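Local atomic coordinates of cytolethal distending toxin protein C (Haemophilus ducreyi, PDB entry 1SR4), a protein that forms one subunit of a three-chain bacterial genotoxin, adopts a ricin-like beta-trefoil fold, and probably binds carbohydrate. Residues R19-L25 and Q143-P149; H45-Y51 and L65-V71; Y56-D61 and K108-G113. One frame throughout, in Å; residues are numbered along the deposited sequence.

Contact 1: residues R19-L25 and Q143-P149; sequences RISLRSL and QWGILPP
The indole of Trp144 lies against the backbone of Ser24, whose CA sits 3.4 Å above the ring plane toward the rim. Ser24 CB continues over this face in a CH-pi contact, 4.0 Å from the centroid of the six-membered ring, and a water also lies above it. NE1 is hydrogen-bonded to Ile116 O. Leu22 CG approaches CE3 obliquely at 4.1 Å. With chi1 near -62°, CG of Trp144 stands anti to the carbonyl carbon, which carries CZ3 to within 3.4 Å of Ser24 N.

Ile146 shares this side of the sheet with Leu22, their side chains running alongside each other with CD1 atoms 4.0 Å apart. Ile146 CG2 also meets Ile20 CG2 at 3.7 Å. On the other side the Arg23 and Leu147 side chains cross at about a right angle, CD to CD1 3.9 Å, and the guanidinium continues to Ala28 O and to Gln66 O of the subunit A chain. Past the end of strand 144-147, Pro149 CB packs on Arg19 CG.

Backbone bonds hold the antiparallel strands in register. Gly145 N reaches Arg23 O at 2.8 Å with a nearly straight 172° geometry, and Leu147 and Ser21 bond to each other in both directions. Leu25 N adds a bond to Gln143 O, an oxygen to which a water bonded to Ser24 OG probably also donates. The pairing joins the first and last strands of the beta-trefoil sheet, and its chemistry implies a seam fixed by buried peptide groups, with apolar side chains and the indole packed on one side and the Arg23 guanidinium bonding to Ala28 O and the subunit A chain on the other.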
loop_
_atom_site.group_PDB
_atom_site.type_symbol
_atom_site.label_atom_id
_atom_site.label_comp_id
_atom_site.label_asym_id
_atom_site.label_seq_id
_atom_site.Cartn_x
_atom_site.Cartn_y
_atom_site.Cartn_z
ATOM N N ARG C 19 -3.727 13.207 2.087
ATOM C CA ARG C 19 -4.006 14.089 0.966
ATOM C C ARG C 19 -4.058 13.243 -0.314
ATOM O O ARG C 19 -3.222 12.368 -0.500
ATOM C CB ARG C 19 -2.887 15.122 0.838
ATOM C CG ARG C 19 -3.177 16.241 -0.138
ATOM C CD ARG C 19 -4.152 17.229 0.481
ATOM N NE ARG C 19 -3.560 17.898 1.638
ATOM C CZ ARG C 19 -2.749 18.948 1.559
ATOM N NH1 ARG C 19 -2.423 19.462 0.372
ATOM N NH2 ARG C 19 -2.269 19.496 2.671
ATOM N N ILE C 20 -5.029 13.500 -1.189
ATOM C CA ILE C 20 -5.141 12.743 -2.435
ATOM C C ILE C 20 -5.662 13.625 -3.565
ATOM O O ILE C 20 -6.073 14.778 -3.343
ATOM C CB ILE C 20 -6.199 11.610 -2.323
ATOM C CG1 ILE C 20 -7.586 12.259 -2.184
ATOM C CG2 ILE C 20 -5.912 10.697 -1.117
ATOM C CD1 ILE C 20 -8.775 11.310 -2.329
ATOM N N SER C 21 -5.620 13.080 -4.777
ATOM C CA SER C 21 -6.254 13.716 -5.914
ATOM C C SER C 21 -7.157 12.554 -6.349
ATOM O O SER C 21 -6.758 11.392 -6.268
ATOM C CB SER C 21 -5.281 14.106 -7.027
ATOM O OG SER C 21 -4.832 15.449 -6.851
ATOM N N LEU C 22 -8.379 12.869 -6.754
ATOM C CA LEU C 22 -9.345 11.866 -7.177
ATOM C C LEU C 22 -9.474 11.977 -8.685
ATOM O O LEU C 22 -9.901 13.012 -9.186
ATOM C CB LEU C 22 -10.688 12.157 -6.501
ATOM C CG LEU C 22 -11.866 11.200 -6.703
ATOM C CD1 LEU C 22 -11.499 9.788 -6.256
ATOM C CD2 LEU C 22 -13.051 11.720 -5.879
ATOM N N ARG C 23 -9.113 10.913 -9.401
ATOM C CA ARG C 23 -9.154 10.923 -10.854
ATOM C C ARG C 23 -10.013 9.822 -11.476
ATOM O O ARG C 23 -9.999 8.683 -11.031
ATOM C CB ARG C 23 -7.736 10.768 -11.438
ATOM C CG ARG C 23 -6.746 11.881 -11.122
ATOM C CD ARG C 23 -5.385 11.536 -11.701
ATOM N NE ARG C 23 -4.349 12.509 -11.371
ATOM C CZ ARG C 23 -3.904 13.455 -12.199
ATOM N NH1 ARG C 23 -4.407 13.566 -13.427
ATOM N NH2 ARG C 23 -2.947 14.291 -11.800
ATOM N N SER C 24 -10.739 10.172 -12.522
ATOM C CA SER C 24 -11.528 9.183 -13.251
ATOM C C SER C 24 -10.490 8.364 -14.009
ATOM O O SER C 24 -9.577 8.937 -14.603
ATOM C CB SER C 24 -12.430 9.873 -14.277
ATOM O OG SER C 24 -12.826 8.952 -15.284
ATOM N N LEU C 25 -10.610 7.044 -14.012
ATOM C CA LEU C 25 -9.632 6.258 -14.747
ATOM C C LEU C 25 -9.898 6.316 -16.240
ATOM O O LEU C 25 -9.063 5.905 -17.045
ATOM C CB LEU C 25 -9.616 4.807 -14.276
ATOM C CG LEU C 25 -9.118 4.648 -12.839
ATOM C CD1 LEU C 25 -8.760 3.178 -12.615
ATOM C CD2 LEU C 25 -7.887 5.538 -12.602
ATOM N N GLN C 143 -14.865 3.699 -12.747
ATOM C CA GLN C 143 -13.662 3.568 -11.940
ATOM C C GLN C 143 -12.933 4.839 -11.593
ATOM O O GLN C 143 -12.771 5.721 -12.426
ATOM C CB GLN C 143 -12.696 2.628 -12.649
ATOM C CG GLN C 143 -13.279 1.245 -12.978
ATOM C CD GLN C 143 -12.236 0.372 -13.633
ATOM O OE1 GLN C 143 -11.057 0.433 -13.273
ATOM N NE2 GLN C 143 -12.654 -0.458 -14.586
ATOM N N TRP C 144 -12.448 4.886 -10.359
ATOM C CA TRP C 144 -11.739 6.034 -9.830
ATOM C C TRP C 144 -10.399 5.676 -9.198
ATOM O O TRP C 144 -10.256 4.630 -8.561
ATOM C CB TRP C 144 -12.630 6.705 -8.786
ATOM C CG TRP C 144 -13.889 7.187 -9.427
ATOM C CD1 TRP C 144 -15.033 6.473 -9.651
ATOM C CD2 TRP C 144 -14.059 8.438 -10.088
ATOM N NE1 TRP C 144 -15.904 7.208 -10.429
ATOM C CE2 TRP C 144 -15.328 8.417 -10.712
ATOM C CE3 TRP C 144 -13.253 9.577 -10.222
ATOM C CZ2 TRP C 144 -15.814 9.498 -11.464
ATOM C CZ3 TRP C 144 -13.731 10.649 -10.970
ATOM C CH2 TRP C 144 -15.000 10.600 -11.582
ATOM N N GLY C 145 -9.421 6.554 -9.369
ATOM C CA GLY C 145 -8.129 6.319 -8.751
ATOM C C GLY C 145 -7.983 7.275 -7.580
ATOM O O GLY C 145 -8.231 8.471 -7.731
ATOM N N ILE C 146 -7.646 6.753 -6.404
ATOM C CA ILE C 146 -7.421 7.588 -5.219
ATOM C C ILE C 146 -5.899 7.647 -5.260
ATOM O O ILE C 146 -5.221 6.732 -4.804
ATOM C CB ILE C 146 -7.914 6.890 -3.923
ATOM C CG1 ILE C 146 -9.450 6.871 -3.867
ATOM C CG2 ILE C 146 -7.470 7.688 -2.686
ATOM C CD1 ILE C 146 -10.101 6.249 -5.055
ATOM N N LEU C 147 -5.380 8.730 -5.819
ATOM C CA LEU C 147 -3.947 8.864 -6.067
ATOM C C LEU C 147 -3.211 9.992 -5.356
ATOM O O LEU C 147 -3.823 10.837 -4.703
ATOM C CB LEU C 147 -3.753 9.016 -7.590
ATOM C CG LEU C 147 -4.280 7.841 -8.440
ATOM C CD1 LEU C 147 -4.482 8.248 -9.894
ATOM C CD2 LEU C 147 -3.295 6.682 -8.358
ATOM N N PRO C 148 -1.866 10.013 -5.478
ATOM C CA PRO C 148 -1.095 11.080 -4.829
ATOM C C PRO C 148 -1.643 12.423 -5.345
ATOM O O PRO C 148 -2.129 12.519 -6.476
ATOM C CB PRO C 148 0.340 10.804 -5.296
ATOM C CG PRO C 148 0.363 9.279 -5.457
ATOM C CD PRO C 148 -0.976 9.032 -6.138
ATOM N N PRO C 149 -1.578 13.475 -4.518
ATOM C CA PRO C 149 -2.085 14.787 -4.925
ATOM C C PRO C 149 -1.262 15.453 -6.016
ATOM O O PRO C 149 -0.026 15.512 -5.932
ATOM C CB PRO C 149 -2.093 15.562 -3.618
ATOM C CG PRO C 149 -0.908 14.958 -2.859
ATOM C CD PRO C 149 -1.124 13.489 -3.111
HETATM O O HOH W 1 -14.433 7.251 -14.003
#

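Contact 2: residues H45-Y51 and L65-V71; sequences HWELIDY and LVQFKVV
Leu48 and Phe68 pack side by side on the buried face of this strand pair, with Leu48 CD1 3.6 Å from Phe68 CE1. The same methyl touches Val66 CG2, and two residues before Leu48, Trp46 crosses Phe68 at about a right angle, its CE3 lying 3.8 Å from Phe68 CB. Val70 CG2 meets CZ3 of the indole, whose NE1 is bonded to Val31 O. Phe68 extends this apolar cluster to Leu22 of strand 19-24 and to Phe95 and Leu97 of strand 95-99.

Strands 46-50 and 64-69 are consecutive antiparallel neighbours in the six-stranded sheet of the beta-trefoil. Glu47 pairs with Lys69, and Ile49 with Gln67, through reciprocal backbone bonds; that from Glu47 N to Lys69 O measures 2.7 Å.

Solvent reaches the opposite face at Glu47, Ile49 and Lys69. Glu47 and Lys69 run alongside each other and end in a salt bridge, OE1 to NZ 3.0 Å. The ammonium comes from above the carboxylate plane, 41° out of it; the lysine chain is extended as far as CE and turns at chi4 (-56°), which also carries NZ to Val70 O and Ala73 O. A water donates to Glu47 OE2, leaving each carboxylate oxygen with its own partner. At the far end, Tyr51 N bonds to Leu65 O at 2.9 Å, and a water donates to both Tyr51 O and Leu65 O. Tyr51 CB packs on Leu65 CB, and its hydroxyl bonds to Glu55. Asp50 and Val66, a non-hydrogen-bonded pair, have diverging side chains: Asp50 is buried by the subunit B chain, bonding to its Ser21 OG and Asn19 N.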
loop_
_atom_site.group_PDB
_atom_site.type_symbol
_atom_site.label_atom_id
_atom_site.label_comp_id
_atom_site.label_asym_id
_atom_site.label_seq_id
_atom_site.Cartn_x
_atom_site.Cartn_y
_atom_site.Cartn_z
ATOM N N HIS C 45 -6.599 19.012 -4.927
ATOM C CA HIS C 45 -6.381 18.265 -3.683
ATOM C C HIS C 45 -7.625 18.117 -2.814
ATOM O O HIS C 45 -8.469 19.019 -2.754
ATOM C CB HIS C 45 -5.321 18.947 -2.800
ATOM C CG HIS C 45 -3.933 18.914 -3.360
ATOM N ND1 HIS C 45 -2.815 18.973 -2.557
ATOM C CD2 HIS C 45 -3.479 18.861 -4.634
ATOM C CE1 HIS C 45 -1.730 18.960 -3.313
ATOM N NE2 HIS C 45 -2.104 18.894 -4.577
ATOM N N TRP C 46 -7.698 16.978 -2.130
ATOM C CA TRP C 46 -8.770 16.656 -1.195
ATOM C C TRP C 46 -8.150 15.908 -0.037
ATOM O O TRP C 46 -7.129 15.221 -0.201
ATOM C CB TRP C 46 -9.815 15.727 -1.814
ATOM C CG TRP C 46 -10.457 16.268 -3.042
ATOM C CD1 TRP C 46 -10.085 16.040 -4.333
ATOM C CD2 TRP C 46 -11.601 17.125 -3.095
ATOM N NE1 TRP C 46 -10.937 16.702 -5.190
ATOM C CE2 TRP C 46 -11.876 17.372 -4.452
ATOM C CE3 TRP C 46 -12.424 17.700 -2.121
ATOM C CZ2 TRP C 46 -12.943 18.180 -4.867
ATOM C CZ3 TRP C 46 -13.478 18.490 -2.526
ATOM C CH2 TRP C 46 -13.732 18.724 -3.891
ATOM N N GLU C 47 -8.766 16.050 1.130
ATOM C CA GLU C 47 -8.346 15.325 2.316
ATOM C C GLU C 47 -9.372 14.209 2.420
ATOM O O GLU C 47 -10.584 14.452 2.323
ATOM C CB GLU C 47 -8.414 16.217 3.557
ATOM C CG GLU C 47 -7.464 17.406 3.465
ATOM C CD GLU C 47 -7.611 18.367 4.626
ATOM O OE1 GLU C 47 -8.689 18.371 5.265
ATOM O OE2 GLU C 47 -6.654 19.127 4.883
ATOM N N LEU C 48 -8.895 12.983 2.605
ATOM C CA LEU C 48 -9.798 11.858 2.689
ATOM C C LEU C 48 -10.142 11.610 4.145
ATOM O O LEU C 48 -9.269 11.278 4.921
ATOM C CB LEU C 48 -9.138 10.613 2.077
ATOM C CG LEU C 48 -10.012 9.353 1.995
ATOM C CD1 LEU C 48 -11.124 9.584 0.965
ATOM C CD2 LEU C 48 -9.158 8.136 1.581
ATOM N N ILE C 49 -11.408 11.772 4.521
ATOM C CA ILE C 49 -11.787 11.539 5.910
ATOM C C ILE C 49 -12.911 10.509 5.996
ATOM O O ILE C 49 -13.807 10.486 5.157
ATOM C CB ILE C 49 -12.213 12.863 6.605
ATOM C CG1 ILE C 49 -13.452 13.443 5.937
ATOM C CG2 ILE C 49 -11.085 13.896 6.524
ATOM C CD1 ILE C 49 -14.739 12.940 6.550
ATOM N N ASP C 50 -12.862 9.643 7.000
ATOM C CA ASP C 50 -13.890 8.615 7.136
ATOM C C ASP C 50 -15.123 9.143 7.842
ATOM O O ASP C 50 -15.009 9.839 8.843
ATOM C CB ASP C 50 -13.354 7.411 7.917
ATOM C CG ASP C 50 -12.241 6.691 7.181
ATOM O OD1 ASP C 50 -11.953 7.071 6.028
ATOM O OD2 ASP C 50 -11.656 5.750 7.749
ATOM N N TYR C 51 -16.298 8.799 7.326
ATOM C CA TYR C 51 -17.541 9.227 7.947
ATOM C C TYR C 51 -17.918 8.227 9.044
ATOM O O TYR C 51 -17.987 7.022 8.801
ATOM C CB TYR C 51 -18.658 9.308 6.917
ATOM C CG TYR C 51 -19.908 9.888 7.507
ATOM C CD1 TYR C 51 -19.909 11.178 8.037
ATOM C CD2 TYR C 51 -21.069 9.143 7.583
ATOM C CE1 TYR C 51 -21.048 11.710 8.634
ATOM C CE2 TYR C 51 -22.214 9.664 8.184
ATOM C CZ TYR C 51 -22.196 10.946 8.705
ATOM O OH TYR C 51 -23.335 11.466 9.289
ATOM N N LEU C 65 -17.544 4.449 4.127
ATOM C CA LEU C 65 -18.118 5.785 4.006
ATOM C C LEU C 65 -17.064 6.856 4.243
ATOM O O LEU C 65 -16.313 6.794 5.215
ATOM C CB LEU C 65 -19.296 5.942 4.986
ATOM C CG LEU C 65 -20.411 4.902 4.787
ATOM C CD1 LEU C 65 -21.587 5.248 5.692
ATOM C CD2 LEU C 65 -20.873 4.870 3.327
ATOM N N VAL C 66 -16.998 7.826 3.334
ATOM C CA VAL C 66 -16.025 8.907 3.435
ATOM C C VAL C 66 -16.576 10.232 2.927
ATOM O O VAL C 66 -17.704 10.327 2.444
ATOM C CB VAL C 66 -14.738 8.624 2.587
ATOM C CG1 VAL C 66 -14.124 7.267 2.958
ATOM C CG2 VAL C 66 -15.076 8.675 1.088
ATOM N N GLN C 67 -15.752 11.260 3.063
ATOM C CA GLN C 67 -16.068 12.574 2.540
ATOM C C GLN C 67 -14.750 13.027 1.926
ATOM O O GLN C 67 -13.685 12.609 2.368
ATOM C CB GLN C 67 -16.480 13.546 3.649
ATOM C CG GLN C 67 -17.820 13.236 4.306
ATOM C CD GLN C 67 -18.119 14.206 5.436
ATOM O OE1 GLN C 67 -17.338 14.321 6.375
ATOM N NE2 GLN C 67 -19.246 14.914 5.344
ATOM N N PHE C 68 -14.826 13.858 0.896
ATOM C CA PHE C 68 -13.635 14.398 0.265
ATOM C C PHE C 68 -13.669 15.866 0.690
ATOM O O PHE C 68 -14.518 16.633 0.236
ATOM C CB PHE C 68 -13.730 14.245 -1.253
ATOM C CG PHE C 68 -13.883 12.811 -1.699
ATOM C CD1 PHE C 68 -12.833 11.910 -1.566
ATOM C CD2 PHE C 68 -15.104 12.345 -2.184
ATOM C CE1 PHE C 68 -12.998 10.559 -1.906
ATOM C CE2 PHE C 68 -15.273 10.999 -2.523
ATOM C CZ PHE C 68 -14.221 10.110 -2.383
ATOM N N LYS C 69 -12.746 16.241 1.570
ATOM C CA LYS C 69 -12.680 17.593 2.116
ATOM C C LYS C 69 -11.638 18.505 1.484
ATOM O O LYS C 69 -10.523 18.088 1.167
ATOM C CB LYS C 69 -12.431 17.506 3.628
ATOM C CG LYS C 69 -12.329 18.842 4.357
ATOM C CD LYS C 69 -11.885 18.622 5.803
ATOM C CE LYS C 69 -11.530 19.941 6.503
ATOM N NZ LYS C 69 -10.490 20.697 5.742
ATOM N N VAL C 70 -12.021 19.763 1.321
ATOM C CA VAL C 70 -11.160 20.786 0.756
ATOM C C VAL C 70 -10.077 21.113 1.774
ATOM O O VAL C 70 -10.333 21.168 2.979
ATOM C CB VAL C 70 -11.958 22.090 0.456
ATOM C CG1 VAL C 70 -11.017 23.204 0.006
ATOM C CG2 VAL C 70 -13.006 21.818 -0.630
ATOM N N VAL C 71 -8.866 21.328 1.294
ATOM C CA VAL C 71 -7.778 21.672 2.192
ATOM C C VAL C 71 -8.026 23.065 2.786
ATOM O O VAL C 71 -8.275 24.017 2.051
ATOM C CB VAL C 71 -6.431 21.704 1.440
ATOM C CG1 VAL C 71 -5.322 22.208 2.363
ATOM C CG2 VAL C 71 -6.094 20.296 0.915
HETATM O O HOH W 2 -8.220 21.378 -1.603
HETATM O O HOH W 3 -7.154 21.252 6.148
HETATM O O HOH W 4 -16.256 5.220 7.383
#

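Contact 3: residues Y56-D61 and K108-G113; sequences YEKLRD and KDALLG
Tyr56 faces Ala110 with their CA atoms 5.8 Å apart, where a type I beta turn from Glu57 to Arg60 meets the bend that follows strand 105-109. In that bend Gly113 N bonds to Asp109 O, and Asp109 OD2 accepts from Leu112 N in an Asx motif, at 2.7 Å and from above the carboxylate plane.

Ala110 CB sits over one face of the Tyr56 ring as a CH-pi contact, 4.0 Å from the centroid and 28° off its normal. The Leu111 side chain passes obliquely by the ring, CD1 4.1 Å from Tyr56 CE1, and Leu59 CD1 lies 3.6 Å from Leu111 O. Polar links complete the contact at its other end. Lys108 is bent at chi3 (-90°), and its NZ forms a salt bridge with Asp61 OD2 at 3.0 Å, on the anti side of the carboxylate and 32° out of its plane. One water donates to Leu59 O and accepts from Lys108 NZ; a second donates to both Leu59 O and Asp109 O, so the second water joins the two backbones.

Asp61 is held further by Ser132 OG and Val133 N, and its backbone O receives Asn206 of the subunit A chain. The Tyr56 hydroxyl bonds to Thr90 and Asp91 at the short helix 90-93, Tyr56 also leans on Leu65 of strand 64-69, and Lys108 pairs through its backbone with Asn96 of strand 95-99.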
loop_
_atom_site.group_PDB
_atom_site.type_symbol
_atom_site.label_atom_id
_atom_site.label_comp_id
_atom_site.label_asym_id
_atom_site.label_seq_id
_atom_site.Cartn_x
_atom_site.Cartn_y
_atom_site.Cartn_z
ATOM N N TYR C 56 -26.466 5.681 7.259
ATOM C CA TYR C 56 -26.457 5.182 5.884
ATOM C C TYR C 56 -26.040 3.716 5.787
ATOM O O TYR C 56 -25.514 3.282 4.755
ATOM C CB TYR C 56 -25.505 6.032 5.021
ATOM C CG TYR C 56 -25.751 7.528 5.090
ATOM C CD1 TYR C 56 -26.923 8.087 4.592
ATOM C CD2 TYR C 56 -24.823 8.378 5.684
ATOM C CE1 TYR C 56 -27.176 9.463 4.688
ATOM C CE2 TYR C 56 -25.062 9.759 5.786
ATOM C CZ TYR C 56 -26.240 10.294 5.292
ATOM O OH TYR C 56 -26.502 11.643 5.434
ATOM N N GLU C 57 -26.277 2.938 6.832
ATOM C CA GLU C 57 -25.856 1.547 6.775
ATOM C C GLU C 57 -26.654 0.644 5.840
ATOM O O GLU C 57 -26.111 -0.327 5.322
ATOM C CB GLU C 57 -25.840 0.925 8.172
ATOM C CG GLU C 57 -24.788 1.541 9.073
ATOM C CD GLU C 57 -23.379 1.423 8.493
ATOM O OE1 GLU C 57 -22.892 0.282 8.385
ATOM O OE2 GLU C 57 -22.766 2.468 8.144
ATOM N N LYS C 58 -27.917 0.967 5.588
ATOM C CA LYS C 58 -28.716 0.091 4.741
ATOM C C LYS C 58 -28.188 -0.103 3.322
ATOM O O LYS C 58 -28.250 -1.205 2.792
ATOM C CB LYS C 58 -30.178 0.553 4.709
ATOM C CG LYS C 58 -30.524 1.629 3.692
ATOM C CD LYS C 58 -32.021 1.568 3.356
ATOM C CE LYS C 58 -32.411 2.533 2.235
ATOM N NZ LYS C 58 -32.236 3.965 2.618
ATOM N N LEU C 59 -27.646 0.949 2.715
ATOM C CA LEU C 59 -27.118 0.839 1.357
ATOM C C LEU C 59 -25.591 0.874 1.280
ATOM O O LEU C 59 -25.030 1.059 0.198
ATOM C CB LEU C 59 -27.703 1.961 0.490
ATOM C CG LEU C 59 -29.241 1.996 0.457
ATOM C CD1 LEU C 59 -29.729 3.180 -0.371
ATOM C CD2 LEU C 59 -29.764 0.685 -0.123
ATOM N N ARG C 60 -24.916 0.683 2.413
ATOM C CA ARG C 60 -23.453 0.744 2.419
ATOM C C ARG C 60 -22.824 -0.331 1.538
ATOM O O ARG C 60 -21.719 -0.161 1.035
ATOM C CB ARG C 60 -22.902 0.675 3.848
ATOM C CG ARG C 60 -21.373 0.837 3.938
ATOM C CD ARG C 60 -20.950 1.179 5.359
ATOM N NE ARG C 60 -21.236 0.103 6.307
ATOM C CZ ARG C 60 -20.547 -1.029 6.365
ATOM N NH1 ARG C 60 -19.538 -1.229 5.518
ATOM N NH2 ARG C 60 -20.842 -1.952 7.281
ATOM N N ASP C 61 -23.511 -1.449 1.374
ATOM C CA ASP C 61 -23.025 -2.479 0.465
ATOM C C ASP C 61 -21.576 -2.869 0.779
ATOM O O ASP C 61 -20.777 -3.126 -0.129
ATOM C CB ASP C 61 -23.159 -1.919 -0.964
ATOM C CG ASP C 61 -23.072 -2.987 -2.054
ATOM O OD1 ASP C 61 -23.264 -4.179 -1.757
ATOM O OD2 ASP C 61 -22.834 -2.618 -3.230
ATOM N N LYS C 108 -19.949 5.296 -4.573
ATOM C CA LYS C 108 -21.386 5.527 -4.527
ATOM C C LYS C 108 -21.690 6.629 -3.529
ATOM O O LYS C 108 -20.846 6.955 -2.683
ATOM C CB LYS C 108 -22.127 4.244 -4.107
ATOM C CG LYS C 108 -21.865 3.068 -5.030
ATOM C CD LYS C 108 -23.026 2.093 -5.057
ATOM C CE LYS C 108 -22.891 1.012 -4.013
ATOM N NZ LYS C 108 -24.009 0.021 -4.142
ATOM N N ASP C 109 -22.876 7.231 -3.645
ATOM C CA ASP C 109 -23.282 8.234 -2.670
ATOM C C ASP C 109 -23.926 7.392 -1.557
ATOM O O ASP C 109 -24.505 6.326 -1.819
ATOM C CB ASP C 109 -24.273 9.250 -3.270
ATOM C CG ASP C 109 -25.611 8.631 -3.640
ATOM O OD1 ASP C 109 -25.637 7.695 -4.473
ATOM O OD2 ASP C 109 -26.640 9.091 -3.092
ATOM N N ALA C 110 -23.789 7.840 -0.316
ATOM C CA ALA C 110 -24.327 7.101 0.810
ATOM C C ALA C 110 -25.840 7.122 0.882
ATOM O O ALA C 110 -26.451 6.142 1.290
ATOM C CB ALA C 110 -23.741 7.638 2.120
ATOM N N LEU C 111 -26.442 8.234 0.488
ATOM C CA LEU C 111 -27.891 8.369 0.568
ATOM C C LEU C 111 -28.705 7.503 -0.394
ATOM O O LEU C 111 -29.621 6.801 0.035
ATOM C CB LEU C 111 -28.306 9.829 0.364
ATOM C CG LEU C 111 -29.822 10.062 0.475
ATOM C CD1 LEU C 111 -30.241 9.966 1.944
ATOM C CD2 LEU C 111 -30.187 11.417 -0.065
ATOM N N LEU C 112 -28.360 7.537 -1.681
ATOM C CA LEU C 112 -29.116 6.809 -2.698
ATOM C C LEU C 112 -28.527 5.496 -3.178
ATOM O O LEU C 112 -29.238 4.679 -3.784
ATOM C CB LEU C 112 -29.323 7.712 -3.919
ATOM C CG LEU C 112 -30.023 9.054 -3.678
ATOM C CD1 LEU C 112 -29.891 9.933 -4.921
ATOM C CD2 LEU C 112 -31.482 8.821 -3.338
ATOM N N GLY C 113 -27.234 5.294 -2.934
ATOM C CA GLY C 113 -26.608 4.074 -3.396
ATOM C C GLY C 113 -26.370 4.115 -4.899
ATOM O O GLY C 113 -26.257 3.070 -5.535
HETATM O O HOH W 5 -29.421 5.782 2.399
HETATM O O HOH W 6 -24.002 3.675 -0.824
HETATM O O HOH W 7 -25.884 0.408 -2.147
#

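In the fold
From the N terminus, strand 19-24 comes first and pairs with strand 144-147, so contact 1 closes nearly the whole chain into one loop and sets the last strand beside the first at one edge of the six-stranded sheet as counted in this chain. Contact 2 lies inside that loop, pairing strand 46-50 with strand 64-69 across a short connection. Residues 56-61 belong to this connection, yet their partner 108-113 lies at the end of strand 105-109; contact 3 therefore also nests within contact 1 but crosses contact 2. Contacts 1 and 2 meet where Ile20 adjoins Trp46, contacts 2 and 3 through Tyr51 and Leu65 beside Tyr56, whereas contacts 1 and 3 remain about 7 Å apart at their nearest atoms.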